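Local coordinates for VIN1 (Oscarella pearsei, PDB 6BFI), which binds actin filaments as a sponge vinculin homolog and may play a role in cell-cell adhesion, at residues E370-A373 / T374-N378; D495-E498 / F499-S503. All coordinates share one frame; numbering follows the deposited sequence.

Contact 1. Residues E370-A373 / T374-N378; sequences ERVA and TDFVN
Arg371 and Asp375, one helical turn apart, form a salt bridge at the C-terminal end of helix 344-375. Arg371 NE donates to Asp375 OD2 over 3.0 Å with an N-H...O angle of 152°, on the syn side of the carboxylate and somewhat out of its plane. The guanidinium and carboxylate planes stand 49° apart. The arginine leaves the helix pointing away from its partner and bends at chi2 and chi3, which swings NE forward to the carboxylate. This is the tightly packed, buried side. Asp375 OD2 also takes Arg416 NE and Thr420 OG1 from helix 399-427, while Arg371 NH2 bonds Thr420 OG1 and NH1 bonds Leu308 O. With an alanine here instead of Arg371, the buried Asp375 carboxylate would probably lose one of its positive partners, and Thr420 OG1 and Leu308 O this donor. Beside the pair, Val372 CG1 packs at 4.2 Å from Phe376 CD1, and Phe376 lies against Leu417 and Thr420. The other, partly exposed side is held by polar bonds at Glu370 O. There Thr374 OG1 donates to Glu370 O at 3.1 Å, and Thr374 N reaches the same oxygen at 2.9 Å from the opposite face of its carbonyl plane, giving one acceptor two donors. Val377 is looser, bringing little more than CB against Ala373 O, 3.6 Å away. Backbone bonds from Asp375 N to Arg371 O and from Phe376 N to Val372 O complete the last turn before Phe376 leaves helical geometry. An i/i+4 salt bridge closing the C-terminal turn of a helix, tied to its neighbour helix, is the motif here, set in the all-helical fold of the vinculin family.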
loop_
_atom_site.group_PDB
_atom_site.type_symbol
_atom_site.label_atom_id
_atom_site.label_comp_id
_atom_site.label_asym_id
_atom_site.label_seq_id
_atom_site.Cartn_x
_atom_site.Cartn_y
_atom_site.Cartn_z
ATOM N N GLU A 370 11.697 18.091 -9.897
ATOM C CA GLU A 370 12.221 19.410 -9.561
ATOM C C GLU A 370 11.745 19.855 -8.183
ATOM O O GLU A 370 12.531 20.393 -7.392
ATOM C CB GLU A 370 11.812 20.424 -10.629
ATOM C CG GLU A 370 12.750 21.612 -10.746
ATOM C CD GLU A 370 12.213 22.697 -11.658
ATOM O OE1 GLU A 370 10.976 22.847 -11.738
ATOM O OE2 GLU A 370 13.027 23.401 -12.292
ATOM N N ARG A 371 10.461 19.637 -7.878
ATOM C CA ARG A 371 9.965 19.912 -6.533
ATOM C C ARG A 371 10.764 19.145 -5.489
ATOM O O ARG A 371 11.119 19.696 -4.440
ATOM C CB ARG A 371 8.482 19.557 -6.431
ATOM C CG ARG A 371 7.537 20.685 -6.821
ATOM C CD ARG A 371 7.479 21.766 -5.750
ATOM N NE ARG A 371 6.900 21.273 -4.503
ATOM C CZ ARG A 371 5.601 21.293 -4.218
ATOM N NH1 ARG A 371 4.736 21.787 -5.095
ATOM N NH2 ARG A 371 5.166 20.820 -3.056
ATOM N N VAL A 372 11.066 17.874 -5.762
ATOM C CA VAL A 372 11.858 17.097 -4.814
ATOM C C VAL A 372 13.273 17.658 -4.710
ATOM O O VAL A 372 13.825 17.781 -3.609
ATOM C CB VAL A 372 11.859 15.613 -5.212
ATOM C CG1 VAL A 372 12.805 14.823 -4.323
ATOM C CG2 VAL A 372 10.452 15.060 -5.126
ATOM N N ALA A 373 13.877 18.014 -5.847
ATOM C CA ALA A 373 15.227 18.571 -5.824
ATOM C C ALA A 373 15.293 19.867 -5.026
ATOM O O ALA A 373 16.328 20.172 -4.423
ATOM C CB ALA A 373 15.729 18.802 -7.247
ATOM N N THR A 374 14.204 20.638 -5.003
ATOM C CA THR A 374 14.217 21.905 -4.280
ATOM C C THR A 374 13.915 21.714 -2.799
ATOM O O THR A 374 14.621 22.251 -1.937
ATOM C CB THR A 374 13.210 22.872 -4.900
ATOM O OG1 THR A 374 13.557 23.108 -6.271
ATOM C CG2 THR A 374 13.210 24.195 -4.144
ATOM N N ASP A 375 12.869 20.949 -2.482
ATOM C CA ASP A 375 12.361 20.925 -1.113
ATOM C C ASP A 375 13.152 19.993 -0.198
ATOM O O ASP A 375 13.222 20.241 1.010
ATOM C CB ASP A 375 10.883 20.533 -1.118
ATOM C CG ASP A 375 10.031 21.476 -1.954
ATOM O OD1 ASP A 375 10.496 22.593 -2.267
ATOM O OD2 ASP A 375 8.888 21.101 -2.294
ATOM N N PHE A 376 13.754 18.934 -0.735
ATOM C CA PHE A 376 14.491 17.969 0.070
ATOM C C PHE A 376 15.999 18.175 0.003
ATOM O O PHE A 376 16.756 17.263 0.349
ATOM C CB PHE A 376 14.145 16.542 -0.361
ATOM C CG PHE A 376 12.792 16.080 0.085
ATOM C CD1 PHE A 376 11.654 16.438 -0.621
ATOM C CD2 PHE A 376 12.657 15.276 1.204
ATOM C CE1 PHE A 376 10.403 16.005 -0.213
ATOM C CE2 PHE A 376 11.412 14.843 1.619
ATOM C CZ PHE A 376 10.284 15.207 0.910
ATOM N N VAL A 377 16.453 19.353 -0.432
ATOM C CA VAL A 377 17.885 19.583 -0.562
ATOM C C VAL A 377 18.569 19.682 0.798
ATOM O O VAL A 377 19.779 19.439 0.902
ATOM C CB VAL A 377 18.148 20.846 -1.406
ATOM C CG1 VAL A 377 17.791 22.106 -0.623
ATOM C CG2 VAL A 377 19.592 20.890 -1.872
ATOM N N ASN A 378 17.817 20.014 1.854
ATOM C CA ASN A 378 18.396 20.231 3.178
ATOM C C ASN A 378 17.303 19.935 4.211
ATOM O O ASN A 378 16.688 20.834 4.787
ATOM C CB ASN A 378 18.940 21.651 3.321
ATOM C CG ASN A 378 19.718 21.853 4.601
ATOM O OD1 ASN A 378 19.946 20.909 5.355
ATOM N ND2 ASN A 378 20.145 23.087 4.847
#

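Contact 2. Residues D495-E498 / F499-S503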
loop_
_atom_site.group_PDB
_atom_site.type_symbol
_atom_site.label_atom_id
_atom_site.label_comp_id
_atom_site.label_asym_id
_atom_site.label_seq_id
_atom_site.Cartn_x
_atom_site.Cartn_y
_atom_site.Cartn_z
ATOM N N ASP A 495 10.967 9.620 -10.616
ATOM C CA ASP A 495 11.833 9.196 -11.712
ATOM C C ASP A 495 13.252 9.683 -11.459
ATOM O O ASP A 495 13.508 10.891 -11.419
ATOM C CB ASP A 495 11.304 9.741 -13.039
ATOM C CG ASP A 495 11.927 9.059 -14.249
ATOM O OD1 ASP A 495 12.976 8.395 -14.101
ATOM O OD2 ASP A 495 11.364 9.194 -15.356
ATOM N N SER A 496 14.179 8.738 -11.298
ATOM C CA SER A 496 15.512 9.088 -10.821
ATOM C C SER A 496 16.334 9.784 -11.898
ATOM O O SER A 496 17.124 10.683 -11.591
ATOM C CB SER A 496 16.228 7.840 -10.319
ATOM O OG SER A 496 15.561 7.310 -9.185
ATOM N N LEU A 497 16.172 9.378 -13.162
ATOM C CA LEU A 497 16.910 10.025 -14.243
ATOM C C LEU A 497 16.574 11.508 -14.329
ATOM O O LEU A 497 17.460 12.343 -14.549
ATOM C CB LEU A 497 16.612 9.327 -15.570
ATOM C CG LEU A 497 17.188 9.963 -16.840
ATOM C CD1 LEU A 497 18.692 10.175 -16.716
ATOM C CD2 LEU A 497 16.870 9.104 -18.052
ATOM N N GLU A 498 15.298 11.855 -14.149
ATOM C CA GLU A 498 14.919 13.264 -14.136
ATOM C C GLU A 498 15.545 13.992 -12.953
ATOM O O GLU A 498 15.973 15.145 -13.083
ATOM C CB GLU A 498 13.396 13.404 -14.111
ATOM C CG GLU A 498 12.710 13.010 -15.408
ATOM C CD GLU A 498 13.095 13.897 -16.580
ATOM O OE1 GLU A 498 13.651 14.992 -16.358
ATOM O OE2 GLU A 498 12.840 13.497 -17.735
ATOM N N PHE A 499 15.611 13.333 -11.789
ATOM C CA PHE A 499 16.284 13.939 -10.642
ATOM C C PHE A 499 17.752 14.201 -10.950
ATOM O O PHE A 499 18.295 15.246 -10.577
ATOM C CB PHE A 499 16.144 13.044 -9.406
ATOM C CG PHE A 499 16.661 13.673 -8.134
ATOM C CD1 PHE A 499 18.004 13.587 -7.793
ATOM C CD2 PHE A 499 15.801 14.343 -7.278
ATOM C CE1 PHE A 499 18.480 14.166 -6.630
ATOM C CE2 PHE A 499 16.270 14.924 -6.107
ATOM C CZ PHE A 499 17.610 14.833 -5.783
ATOM N N MET A 500 18.408 13.264 -11.640
ATOM C CA MET A 500 19.818 13.443 -11.966
ATOM C C MET A 500 20.022 14.541 -13.000
ATOM O O MET A 500 21.028 15.259 -12.945
ATOM C CB MET A 500 20.419 12.127 -12.460
ATOM C CG MET A 500 20.393 11.010 -11.427
ATOM S SD MET A 500 21.068 11.521 -9.831
ATOM C CE MET A 500 20.816 10.037 -8.859
ATOM N N LYS A 501 19.089 14.695 -13.944
ATOM C CA LYS A 501 19.200 15.779 -14.915
ATOM C C LYS A 501 18.994 17.134 -14.246
ATOM O O LYS A 501 19.824 18.040 -14.387
ATOM C CB LYS A 501 18.189 15.584 -16.048
ATOM C CG LYS A 501 18.571 14.514 -17.064
ATOM C CD LYS A 501 17.503 14.377 -18.144
ATOM C CE LYS A 501 17.940 13.415 -19.240
ATOM N NZ LYS A 501 16.858 13.182 -20.237
ATOM N N VAL A 502 17.886 17.289 -13.515
ATOM C CA VAL A 502 17.600 18.557 -12.850
ATOM C C VAL A 502 18.723 18.921 -11.886
ATOM O O VAL A 502 19.197 20.065 -11.865
ATOM C CB VAL A 502 16.234 18.483 -12.140
ATOM C CG1 VAL A 502 15.968 19.756 -11.360
ATOM C CG2 VAL A 502 15.125 18.240 -13.153
ATOM N N SER A 503 19.177 17.950 -11.090
ATOM C CA SER A 503 20.284 18.195 -10.170
ATOM C C SER A 503 21.576 18.518 -10.910
ATOM O O SER A 503 22.376 19.324 -10.427
ATOM C CB SER A 503 20.489 16.984 -9.260
ATOM O OG SER A 503 19.343 16.739 -8.466
#
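With CG of Lys501 anti to its carbonyl carbon (chi1 -76°) and the rest of the chain extended, the lysine runs back along the helix toward Leu497, whose own CG is anti to the backbone N (chi1 174°). The two side chains meet at an oblique angle, Leu497 CD1 lying 4.2 Å from Lys501 CE, so the aliphatic part of the lysine does the touching. Glu498 OE2 stops 4.7 Å from Lys501 NZ: opposite charges near each other but not in contact, with OE2 instead bonded to Gln362 NE2 of helix 344-375. Met500 CG comes within 3.3 Å of Ser496 O, the carbonyl that accepts from Met500 N at 2.9 Å. On another flank Val502 CG2 rests 3.2 Å from Glu498 O, which receives the nearly straight bond from Val502 N (174°). Ser503 OG turns back to Phe499 O at 2.8 Å. That oxygen also accepts from Ser503 N, on the opposite face of its carbonyl plane, and the same hydroxyl sits over one face of the Phe499 ring, toward its rim. Around the helix, Phe499 and Met500 pack on Val544 of helix 524-550, while Leu497 and Met500 meet Ile613 of helix 589-615. At the start, Asp495 OD1 accepts a weak bond from Leu497 N, and Asp495 O takes Phe499 N. An aspartate N-cap followed by regular i/i+4 bonding marks this as the first turns of a helix packed within a helical bundle.

How the contacts relate
Contact 1 closes helix 344-375 and contact 2 opens helix 496-519, so the chain passes through more than a hundred residues, mostly helical, before the second begins. Their centres are nevertheless only about 11 Å apart, on the same side of the chain's centre. They touch directly by apolar packing: Phe499 CE2 lies 3.8 Å from Ala373 CA and 3.9 Å from Val372 CG1, and Val502 CG1 is 3.8 Å from Glu370 CG. The end of one helix thus meets the beginning of the other, and both reach helix 524-550, joining parts distant in sequence within this all-helical vinculin-family protein.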